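Local coordinates for PA3566 protein (Pseudomonas aeruginosa, PDB 1X7V), which is of unknown function but belongs to the antibiotic biosynthesis monooxygenase family, whose members are generally assigned oxidoreductase activity, at residues T5-I10 against R62-L67; L9-T14 against V90-L95; Y43-D48 against F55-Q60. One frame throughout, in Å; residues are numbered along the deposited sequence.

Interaction 1 of 3, residues T5-I10 against R62-L67; sequences TPLTLI and RDDAAL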
loop_
_atom_site.group_PDB
_atom_site.type_symbol
_atom_site.label_atom_id
_atom_site.label_comp_id
_atom_site.label_asym_id
_atom_site.label_seq_id
_atom_site.Cartn_x
_atom_site.Cartn_y
_atom_site.Cartn_z
ATOM N N THR A 5 -0.784 -15.672 -13.376
ATOM C CA THR A 5 0.183 -15.138 -12.426
ATOM C C THR A 5 -0.496 -14.009 -11.674
ATOM O O THR A 5 -1.098 -13.118 -12.286
ATOM C CB THR A 5 1.401 -14.603 -13.170
ATOM O OG1 THR A 5 1.875 -15.642 -14.019
ATOM C CG2 THR A 5 2.523 -14.147 -12.211
ATOM N N PRO A 6 -0.381 -14.011 -10.337
ATOM C CA PRO A 6 -0.882 -12.824 -9.637
ATOM C C PRO A 6 -0.233 -11.501 -10.102
ATOM O O PRO A 6 0.933 -11.474 -10.536
ATOM C CB PRO A 6 -0.461 -13.071 -8.186
ATOM C CG PRO A 6 -0.166 -14.446 -8.089
ATOM C CD PRO A 6 0.291 -14.926 -9.415
ATOM N N LEU A 7 -0.992 -10.424 -9.968
ATOM C CA LEU A 7 -0.493 -9.069 -10.126
ATOM C C LEU A 7 0.281 -8.651 -8.874
ATOM O O LEU A 7 -0.286 -8.649 -7.772
ATOM C CB LEU A 7 -1.655 -8.092 -10.242
ATOM C CG LEU A 7 -1.316 -6.591 -10.331
ATOM C CD1 LEU A 7 -0.418 -6.259 -11.506
ATOM C CD2 LEU A 7 -2.680 -5.864 -10.478
ATOM N N THR A 8 1.547 -8.322 -9.022
ATOM C CA THR A 8 2.306 -7.752 -7.915
ATOM C C THR A 8 2.238 -6.224 -8.048
ATOM O O THR A 8 2.296 -5.675 -9.168
ATOM C CB THR A 8 3.780 -8.282 -7.893
ATOM O OG1 THR A 8 3.798 -9.709 -7.647
ATOM C CG2 THR A 8 4.635 -7.553 -6.808
ATOM N N LEU A 9 2.056 -5.543 -6.924
ATOM C CA LEU A 9 2.060 -4.076 -6.873
ATOM C C LEU A 9 3.071 -3.702 -5.832
ATOM O O LEU A 9 3.102 -4.304 -4.781
ATOM C CB LEU A 9 0.672 -3.544 -6.497
ATOM C CG LEU A 9 -0.176 -2.817 -7.492
ATOM C CD1 LEU A 9 -0.739 -3.811 -8.482
ATOM C CD2 LEU A 9 -1.348 -2.059 -6.841
ATOM N N ILE A 10 3.920 -2.719 -6.126
ATOM C CA ILE A 10 4.798 -2.142 -5.124
ATOM C C ILE A 10 4.453 -0.653 -5.095
ATOM O O ILE A 10 4.542 0.030 -6.119
ATOM C CB ILE A 10 6.296 -2.337 -5.457
ATOM C CG1 ILE A 10 6.659 -3.816 -5.612
ATOM C CG2 ILE A 10 7.180 -1.640 -4.397
ATOM C CD1 ILE A 10 7.972 -3.982 -6.368
ATOM N N ARG A 62 -4.871 -11.611 -6.809
ATOM C CA ARG A 62 -5.176 -12.691 -7.757
ATOM C C ARG A 62 -5.415 -12.141 -9.173
ATOM O O ARG A 62 -4.992 -12.741 -10.146
ATOM C CB ARG A 62 -6.400 -13.479 -7.249
ATOM C CG ARG A 62 -6.340 -14.950 -7.450
ATOM C CD ARG A 62 -7.624 -15.642 -6.931
ATOM N NE ARG A 62 -7.682 -16.187 -5.565
ATOM C CZ ARG A 62 -6.979 -17.240 -5.126
ATOM N NH1 ARG A 62 -6.041 -17.797 -5.897
ATOM N NH2 ARG A 62 -7.190 -17.744 -3.901
ATOM N N ASP A 63 -6.111 -11.027 -9.293
ATOM C CA ASP A 63 -6.413 -10.440 -10.588
ATOM C C ASP A 63 -6.771 -8.984 -10.395
ATOM O O ASP A 63 -6.839 -8.498 -9.254
ATOM C CB ASP A 63 -7.539 -11.201 -11.265
ATOM C CG ASP A 63 -8.759 -11.459 -10.359
ATOM O OD1 ASP A 63 -8.974 -10.769 -9.338
ATOM O OD2 ASP A 63 -9.549 -12.377 -10.695
ATOM N N ASP A 64 -7.016 -8.287 -11.503
ATOM C CA ASP A 64 -7.400 -6.881 -11.465
ATOM C C ASP A 64 -8.687 -6.623 -10.690
ATOM O O ASP A 64 -8.797 -5.592 -10.023
ATOM C CB ASP A 64 -7.600 -6.336 -12.884
ATOM C CG ASP A 64 -6.296 -6.016 -13.576
ATOM O OD1 ASP A 64 -5.216 -6.072 -12.911
ATOM O OD2 ASP A 64 -6.373 -5.661 -14.797
ATOM N N ALA A 65 -9.635 -7.556 -10.780
ATOM C CA ALA A 65 -10.922 -7.387 -10.106
ATOM C C ALA A 65 -10.731 -7.362 -8.596
ATOM O O ALA A 65 -11.388 -6.582 -7.905
ATOM C CB ALA A 65 -11.867 -8.447 -10.478
ATOM N N ALA A 66 -9.811 -8.186 -8.101
ATOM C CA ALA A 66 -9.502 -8.176 -6.664
ATOM C C ALA A 66 -8.889 -6.855 -6.239
ATOM O O ALA A 66 -9.311 -6.260 -5.239
ATOM C CB ALA A 66 -8.623 -9.356 -6.288
ATOM N N LEU A 67 -7.942 -6.344 -7.023
ATOM C CA LEU A 67 -7.369 -5.015 -6.759
ATOM C C LEU A 67 -8.422 -3.907 -6.817
ATOM O O LEU A 67 -8.422 -2.984 -5.994
ATOM C CB LEU A 67 -6.237 -4.711 -7.740
ATOM C CG LEU A 67 -5.598 -3.317 -7.712
ATOM C CD1 LEU A 67 -5.180 -2.995 -6.306
ATOM C CD2 LEU A 67 -4.430 -3.177 -8.693
#
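Three leucines carry this contact: Leu7 and Leu9, on the strand that begins at Leu7, close on Leu67 in the first turn of the helix that begins at Asp64. One methyl of the helix residue makes the closest contacts with both strand partners. Leu67 CD2 lies 3.7 Å from Leu7 CD2 and 3.8 Å from Leu9 CD1. Leu9 and Leu67 reach toward each other tip to tip, and Leu9 CD2 also comes within 4.0 Å of Leu67 CD1, while Leu7 meets Leu67 at a slant. Leu7 and Leu67 share one shape: in each, CG stands opposite the backbone N (chi1 176° and 174°), and each is aimed at the other segment. Leu7 CD2 has a polar neighbour too, Asp64 OD1 at 3.5 Å, and the aspartate side chain crosses the leucine at about a right angle, bordering the apolar patch with a carboxylate. Nearer the start of the strand the approach is backbone only, with Pro6 CA 4.1 Å from Arg62 O; the Arg62 side chain sets off away from the strand.

What sets Leu67 in place is the helix start. Asp63 is the N-cap: its OD1 accepts from Ala66 N at 3.0 Å, on the anti side of the carboxylate and 29° out of its plane, and its carbonyl O takes Leu67 N at 3.3 Å. Around this, Trp61 touches both Ala66 and Leu67, and its backbone bonds to Leu7, tying the preceding strand to the same spot. The contact thus lays the capped first turn of helix 64-71 on one face of the antiparallel sheet, the helix-on-sheet packing of an alpha-beta plait, as in the dimeric alpha-beta barrel clan.

Interaction 2 of 3, residues L9-T14 against V90-L95; sequences LIATIT and VKIDQL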
loop_
_atom_site.group_PDB
_atom_site.type_symbol
_atom_site.label_atom_id
_atom_site.label_comp_id
_atom_site.label_asym_id
_atom_site.label_seq_id
_atom_site.Cartn_x
_atom_site.Cartn_y
_atom_site.Cartn_z
ATOM N N LEU A 9 2.056 -5.543 -6.924
ATOM C CA LEU A 9 2.060 -4.076 -6.873
ATOM C C LEU A 9 3.071 -3.702 -5.832
ATOM O O LEU A 9 3.102 -4.304 -4.781
ATOM C CB LEU A 9 0.672 -3.544 -6.497
ATOM C CG LEU A 9 -0.176 -2.817 -7.492
ATOM C CD1 LEU A 9 -0.739 -3.811 -8.482
ATOM C CD2 LEU A 9 -1.348 -2.059 -6.841
ATOM N N ILE A 10 3.920 -2.719 -6.126
ATOM C CA ILE A 10 4.798 -2.142 -5.124
ATOM C C ILE A 10 4.453 -0.653 -5.095
ATOM O O ILE A 10 4.542 0.030 -6.119
ATOM C CB ILE A 10 6.296 -2.337 -5.457
ATOM C CG1 ILE A 10 6.659 -3.816 -5.612
ATOM C CG2 ILE A 10 7.180 -1.640 -4.397
ATOM C CD1 ILE A 10 7.972 -3.982 -6.368
ATOM N N ALA A 11 4.030 -0.187 -3.928
ATOM C CA ALA A 11 3.661 1.208 -3.728
ATOM C C ALA A 11 4.795 1.787 -2.902
ATOM O O ALA A 11 5.069 1.259 -1.850
ATOM C CB ALA A 11 2.336 1.317 -2.981
ATOM N N THR A 12 5.488 2.786 -3.424
ATOM C CA THR A 12 6.540 3.493 -2.692
ATOM C C THR A 12 5.933 4.832 -2.275
ATOM O O THR A 12 5.547 5.666 -3.117
ATOM C CB THR A 12 7.792 3.689 -3.522
ATOM O OG1 THR A 12 8.292 2.434 -4.018
ATOM C CG2 THR A 12 8.869 4.301 -2.674
ATOM N N ILE A 13 5.753 4.994 -0.963
ATOM C CA ILE A 13 5.078 6.131 -0.396
ATOM C C ILE A 13 6.102 6.951 0.405
ATOM O O ILE A 13 6.784 6.408 1.269
ATOM C CB ILE A 13 3.926 5.674 0.466
ATOM C CG1 ILE A 13 3.046 4.728 -0.351
ATOM C CG2 ILE A 13 3.117 6.883 0.917
ATOM C CD1 ILE A 13 1.626 4.558 0.131
ATOM N N THR A 14 6.186 8.243 0.110
ATOM C CA THR A 14 7.162 9.162 0.748
ATOM C C THR A 14 6.372 10.167 1.559
ATOM O O THR A 14 5.534 10.916 0.996
ATOM C CB THR A 14 8.015 9.934 -0.275
ATOM O OG1 THR A 14 8.606 9.037 -1.242
ATOM C CG2 THR A 14 9.107 10.657 0.428
ATOM N N VAL A 90 3.680 9.348 -4.191
ATOM C CA VAL A 90 3.238 7.957 -4.222
ATOM C C VAL A 90 3.582 7.428 -5.621
ATOM O O VAL A 90 3.111 7.963 -6.614
ATOM C CB VAL A 90 1.707 7.805 -3.924
ATOM C CG1 VAL A 90 1.319 6.373 -3.929
ATOM C CG2 VAL A 90 1.341 8.404 -2.537
ATOM N N LYS A 91 4.392 6.386 -5.671
ATOM C CA LYS A 91 4.727 5.704 -6.916
ATOM C C LYS A 91 4.079 4.341 -6.844
ATOM O O LYS A 91 4.186 3.655 -5.839
ATOM C CB LYS A 91 6.224 5.546 -7.034
ATOM C CG LYS A 91 6.687 4.956 -8.331
ATOM C CD LYS A 91 8.236 5.088 -8.331
ATOM C CE LYS A 91 8.899 4.414 -9.484
ATOM N NZ LYS A 91 10.267 3.898 -9.014
ATOM N N ILE A 92 3.423 3.934 -7.941
ATOM C CA ILE A 92 2.774 2.665 -7.993
ATOM C C ILE A 92 3.396 1.900 -9.148
ATOM O O ILE A 92 3.386 2.362 -10.262
ATOM C CB ILE A 92 1.274 2.784 -8.211
ATOM C CG1 ILE A 92 0.564 3.609 -7.113
ATOM C CG2 ILE A 92 0.630 1.383 -8.313
ATOM C CD1 ILE A 92 0.624 3.021 -5.778
ATOM N N ASP A 93 4.001 0.756 -8.843
ATOM C CA ASP A 93 4.555 -0.111 -9.875
ATOM C C ASP A 93 3.701 -1.353 -9.946
ATOM O O ASP A 93 3.315 -1.923 -8.922
ATOM C CB ASP A 93 5.986 -0.484 -9.529
ATOM C CG ASP A 93 6.907 0.734 -9.523
ATOM O OD1 ASP A 93 6.756 1.630 -10.405
ATOM O OD2 ASP A 93 7.790 0.810 -8.623
ATOM N N GLN A 94 3.366 -1.720 -11.174
ATOM C CA GLN A 94 2.637 -2.927 -11.444
ATOM C C GLN A 94 3.495 -3.958 -12.151
ATOM O O GLN A 94 4.123 -3.630 -13.089
ATOM C CB GLN A 94 1.407 -2.640 -12.263
ATOM C CG GLN A 94 0.373 -1.856 -11.459
ATOM C CD GLN A 94 -0.811 -1.544 -12.348
ATOM O OE1 GLN A 94 -1.571 -2.452 -12.692
ATOM N NE2 GLN A 94 -0.933 -0.272 -12.779
ATOM N N LEU A 95 3.491 -5.234 -11.691
ATOM C CA LEU A 95 4.441 -6.156 -12.222
ATOM C C LEU A 95 4.000 -7.585 -12.069
ATOM O O LEU A 95 3.177 -7.872 -11.192
ATOM C CB LEU A 95 5.807 -5.957 -11.570
ATOM C CG LEU A 95 5.888 -5.712 -10.077
ATOM C CD1 LEU A 95 7.077 -6.412 -9.474
ATOM C CD2 LEU A 95 5.984 -4.186 -9.743
HETATM O O HOH W 1 6.880 1.727 -6.227
#
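Ala11 CB and Ile92 CD1 meet at 3.7 Å on the face of the sheet that also carries Leu9, Ile13, Val90 and Gln94. Ile92 reaches the small alanine because its chi2 of -64°, not extended, turns the terminal methyl back toward the neighbouring strand. On the same face Leu9 and Gln94 run side by side, Leu9 CD1 lying 3.7 Å from Gln94 CG. Ile13 sits alongside Val90 less closely, CG2 to CG2 4.2 Å. Ile13, Ala11 and Leu9 are buried, and Leu23 and Leu27 of helix 20-36 pack on Ile13; the looser side is that of Val90, Ile92 and Gln94, which are exposed.

The backbones form an antiparallel pair, strand 7-15 being central and strand 87-96 an outer strand of the sheet within this chain, an alpha-beta plait. Ile10 with Asp93 and Thr12 with Lys91 are the hydrogen-bonded pairs. In the first, Asp93 N gives to Ile10 O at 2.9 Å, nearly straight at 170°; in the second, Lys91 N gives to Thr12 O at 172°. Ile10 N and Thr12 N return the bonds to Asp93 O and Lys91 O.

The other face is wetter and more polar. A water lies 2.7 Å from Thr12 OG1 and is also within hydrogen-bonding distance of Ile10 O and Asp93 OD2, bridging the two strands. The end of Lys91 leads away from the neighbouring strand, its NZ making a long salt bridge of 4.0 Å to Asp93 OD2. Farther along, Ile10 CD1 and Leu95 CD2 are 3.9 Å apart, their side chains crossing obliquely.

Interaction 3 of 3, residues Y43-D48 against F55-Q60; sequences YDLHQD and FYMIEQ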
loop_
_atom_site.group_PDB
_atom_site.type_symbol
_atom_site.label_atom_id
_atom_site.label_comp_id
_atom_site.label_asym_id
_atom_site.label_seq_id
_atom_site.Cartn_x
_atom_site.Cartn_y
_atom_site.Cartn_z
ATOM N N TYR A 43 0.225 -8.659 1.410
ATOM C CA TYR A 43 0.041 -7.239 1.688
ATOM C C TYR A 43 0.924 -6.921 2.881
ATOM O O TYR A 43 0.537 -7.154 4.045
ATOM C CB TYR A 43 -1.423 -6.869 1.929
ATOM C CG TYR A 43 -1.724 -5.390 1.809
ATOM C CD1 TYR A 43 -2.282 -4.837 0.635
ATOM C CD2 TYR A 43 -1.555 -4.550 2.889
ATOM C CE1 TYR A 43 -2.588 -3.506 0.545
ATOM C CE2 TYR A 43 -1.861 -3.213 2.824
ATOM C CZ TYR A 43 -2.369 -2.683 1.645
ATOM O OH TYR A 43 -2.646 -1.362 1.613
ATOM N N ASP A 44 2.129 -6.450 2.563
ATOM C CA ASP A 44 3.173 -6.260 3.543
ATOM C C ASP A 44 3.715 -4.824 3.494
ATOM O O ASP A 44 4.001 -4.318 2.439
ATOM C CB ASP A 44 4.324 -7.269 3.275
ATOM C CG ASP A 44 3.937 -8.721 3.589
ATOM O OD1 ASP A 44 3.133 -8.971 4.553
ATOM O OD2 ASP A 44 4.490 -9.617 2.888
ATOM N N LEU A 45 3.825 -4.202 4.669
ATOM C CA LEU A 45 4.338 -2.859 4.866
ATOM C C LEU A 45 5.797 -2.871 5.327
ATOM O O LEU A 45 6.191 -3.666 6.137
ATOM C CB LEU A 45 3.519 -2.117 5.924
ATOM C CG LEU A 45 3.917 -0.683 6.247
ATOM C CD1 LEU A 45 3.868 0.227 5.050
ATOM C CD2 LEU A 45 2.971 -0.163 7.360
ATOM N N HIS A 46 6.600 -1.965 4.791
ATOM C CA HIS A 46 8.044 -1.919 5.090
ATOM C C HIS A 46 8.466 -0.445 5.218
ATOM O O HIS A 46 7.849 0.437 4.611
ATOM C CB HIS A 46 8.896 -2.494 3.949
ATOM C CG HIS A 46 8.461 -3.840 3.464
ATOM N ND1 HIS A 46 7.319 -4.011 2.712
ATOM C CD2 HIS A 46 8.987 -5.082 3.643
ATOM C CE1 HIS A 46 7.176 -5.302 2.426
ATOM N NE2 HIS A 46 8.168 -5.969 2.972
ATOM N N GLN A 47 9.545 -0.197 5.943
ATOM C CA GLN A 47 10.130 1.135 5.978
ATOM C C GLN A 47 11.557 1.015 5.412
ATOM O O GLN A 47 12.287 0.038 5.665
ATOM C CB GLN A 47 10.150 1.682 7.363
ATOM C CG GLN A 47 10.517 3.129 7.459
ATOM C CD GLN A 47 10.445 3.572 8.907
ATOM O OE1 GLN A 47 10.679 2.750 9.811
ATOM N NE2 GLN A 47 10.054 4.842 9.151
ATOM N N ASP A 48 11.914 1.981 4.603
ATOM C CA ASP A 48 13.287 2.127 4.100
ATOM C C ASP A 48 14.370 2.088 5.187
ATOM O O ASP A 48 14.192 2.639 6.265
ATOM C CB ASP A 48 13.398 3.458 3.401
ATOM C CG ASP A 48 14.631 3.559 2.507
ATOM O OD1 ASP A 48 14.544 3.097 1.341
ATOM O OD2 ASP A 48 15.660 4.115 2.928
ATOM N N PHE A 55 8.362 4.439 2.688
ATOM C CA PHE A 55 7.655 3.197 3.000
ATOM C C PHE A 55 7.315 2.498 1.711
ATOM O O PHE A 55 7.187 3.149 0.668
ATOM C CB PHE A 55 6.351 3.459 3.735
ATOM C CG PHE A 55 6.523 4.228 5.017
ATOM C CD1 PHE A 55 6.579 5.607 5.025
ATOM C CD2 PHE A 55 6.737 3.563 6.187
ATOM C CE1 PHE A 55 6.805 6.280 6.229
ATOM C CE2 PHE A 55 6.934 4.204 7.307
ATOM C CZ PHE A 55 6.969 5.590 7.321
ATOM N N TYR A 56 7.159 1.184 1.813
ATOM C CA TYR A 56 6.898 0.332 0.638
ATOM C C TYR A 56 5.830 -0.632 1.000
ATOM O O TYR A 56 5.986 -1.357 1.995
ATOM C CB TYR A 56 8.152 -0.470 0.245
ATOM C CG TYR A 56 9.376 0.357 0.023
ATOM C CD1 TYR A 56 10.217 0.710 1.093
ATOM C CD2 TYR A 56 9.708 0.830 -1.234
ATOM C CE1 TYR A 56 11.385 1.479 0.907
ATOM C CE2 TYR A 56 10.870 1.599 -1.431
ATOM C CZ TYR A 56 11.691 1.936 -0.345
ATOM O OH TYR A 56 12.838 2.700 -0.518
HETATM N N MSE A 57 4.740 -0.669 0.214
HETATM C CA MSE A 57 3.759 -1.742 0.382
HETATM C C MSE A 57 4.008 -2.720 -0.766
HETATM O O MSE A 57 3.997 -2.305 -1.921
HETATM C CB MSE A 57 2.313 -1.208 0.326
HETATM C CG MSE A 57 1.281 -2.113 0.897
HETATM SE SE MSE A 57 1.418 -2.055 2.876
HETATM C CE MSE A 57 0.449 -0.236 3.220
ATOM N N ILE A 58 4.248 -3.980 -0.442
ATOM C CA ILE A 58 4.391 -5.050 -1.438
ATOM C C ILE A 58 3.109 -5.841 -1.353
ATOM O O ILE A 58 2.751 -6.404 -0.311
ATOM C CB ILE A 58 5.634 -5.954 -1.234
ATOM C CG1 ILE A 58 6.954 -5.112 -1.197
ATOM C CG2 ILE A 58 5.695 -7.040 -2.345
ATOM C CD1 ILE A 58 8.156 -5.915 -0.867
ATOM N N GLU A 59 2.412 -5.909 -2.481
ATOM C CA GLU A 59 1.078 -6.490 -2.553
ATOM C C GLU A 59 1.033 -7.506 -3.714
ATOM O O GLU A 59 1.678 -7.280 -4.734
ATOM C CB GLU A 59 0.035 -5.406 -2.822
ATOM C CG GLU A 59 0.080 -4.185 -1.919
ATOM C CD GLU A 59 -0.908 -3.128 -2.299
ATOM O OE1 GLU A 59 -1.894 -3.440 -3.020
ATOM O OE2 GLU A 59 -0.722 -1.957 -1.851
ATOM N N GLN A 60 0.275 -8.581 -3.546
ATOM C CA GLN A 60 -0.053 -9.494 -4.648
ATOM C C GLN A 60 -1.571 -9.684 -4.651
ATOM O O GLN A 60 -2.217 -9.917 -3.607
ATOM C CB GLN A 60 0.657 -10.835 -4.500
ATOM C CG GLN A 60 2.165 -10.807 -4.638
ATOM C CD GLN A 60 2.727 -12.186 -4.594
ATOM O OE1 GLN A 60 2.455 -12.996 -5.490
ATOM N NE2 GLN A 60 3.445 -12.515 -3.513
HETATM O O HOH W 2 -3.240 -0.176 -0.614
#
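An antiparallel beta hairpin, strand 40-47 followed by strand 54-61, is joined here. Asp44 and Ile58 exchange two backbone bonds of 2.9 Å (Asp44 N to Ile58 O, Ile58 N to Asp44 O), and Tyr56 N donates to His46 O. On the face of Tyr43, Leu45, Gln47, Phe55, Met57 (a selenomethionine) and Glu59, the Tyr43 ring is gripped from two directions. Met57 CG lies over one ring face, 3.9 Å from the centroid and 18° off the normal, a CH-pi contact. Bends at chi2 and chi3 then carry SE obliquely past the ring, 3.5 Å from Tyr43 CE2, a Met-aromatic contact that also brings SE against Leu45 CB. Glu59 runs alongside the ring, its CD 3.3 Å from Tyr43 CE1 and its carboxylate plane turned 37° from the ring. A water lies 2.6 Å from Tyr43 OH and gives a weak bond to Glu59 OE2, while Glu59 OE1 is taken by Trp61. Gln47 lies beside Phe55, amide and ring planes 20° apart.

The opposite face, of Asp44, His46, Tyr56 and Ile58, is more polar. His46 chi1 puts CG beside the backbone N, which lets ND1 donate to Tyr56 O at 3.1 Å, the oxygen in the ring plane but the nitrogen above the carbonyl plane; a weak bond from His46 N makes Tyr56 O a double acceptor. His46 CE1 rests 3.5 Å from Ile58 CD1. Tyr56 OH donates to Asp48 OD1 at 2.6 Å, on its anti side, while Asp48 OD2 accepts from His50 N and Asp51 N. Asp44 pairs with Arg35 in a salt bridge. Leu27 of helix 20-36 packs on Leu45 and Phe55, Leu30 and His70 meet Tyr43, and on its other side strand 54-61 bonds to strand 7-15.

In the fold
The three contacts build one antiparallel sheet with strand order 40-47, 54-61, 7-15, 87-96 and set a helix on it. Interaction 3 closes the hairpin at one edge, interaction 2 seats the last strand at the other, and interaction 1 lays helix 64-71 on the sheet near the start of strand 7-15. The centres of interactions 1 and 2 lie about 13 Å apart. The centres of interactions 1 and 3 are about 15 Å apart, and those of interactions 2 and 3 about 9 Å. Interactions 1 and 2 share Leu9 and Ile10, and interaction 3 is nested in the chain loops both close. Strand 7-15 therefore ties the chain's ends into the alpha-beta plait.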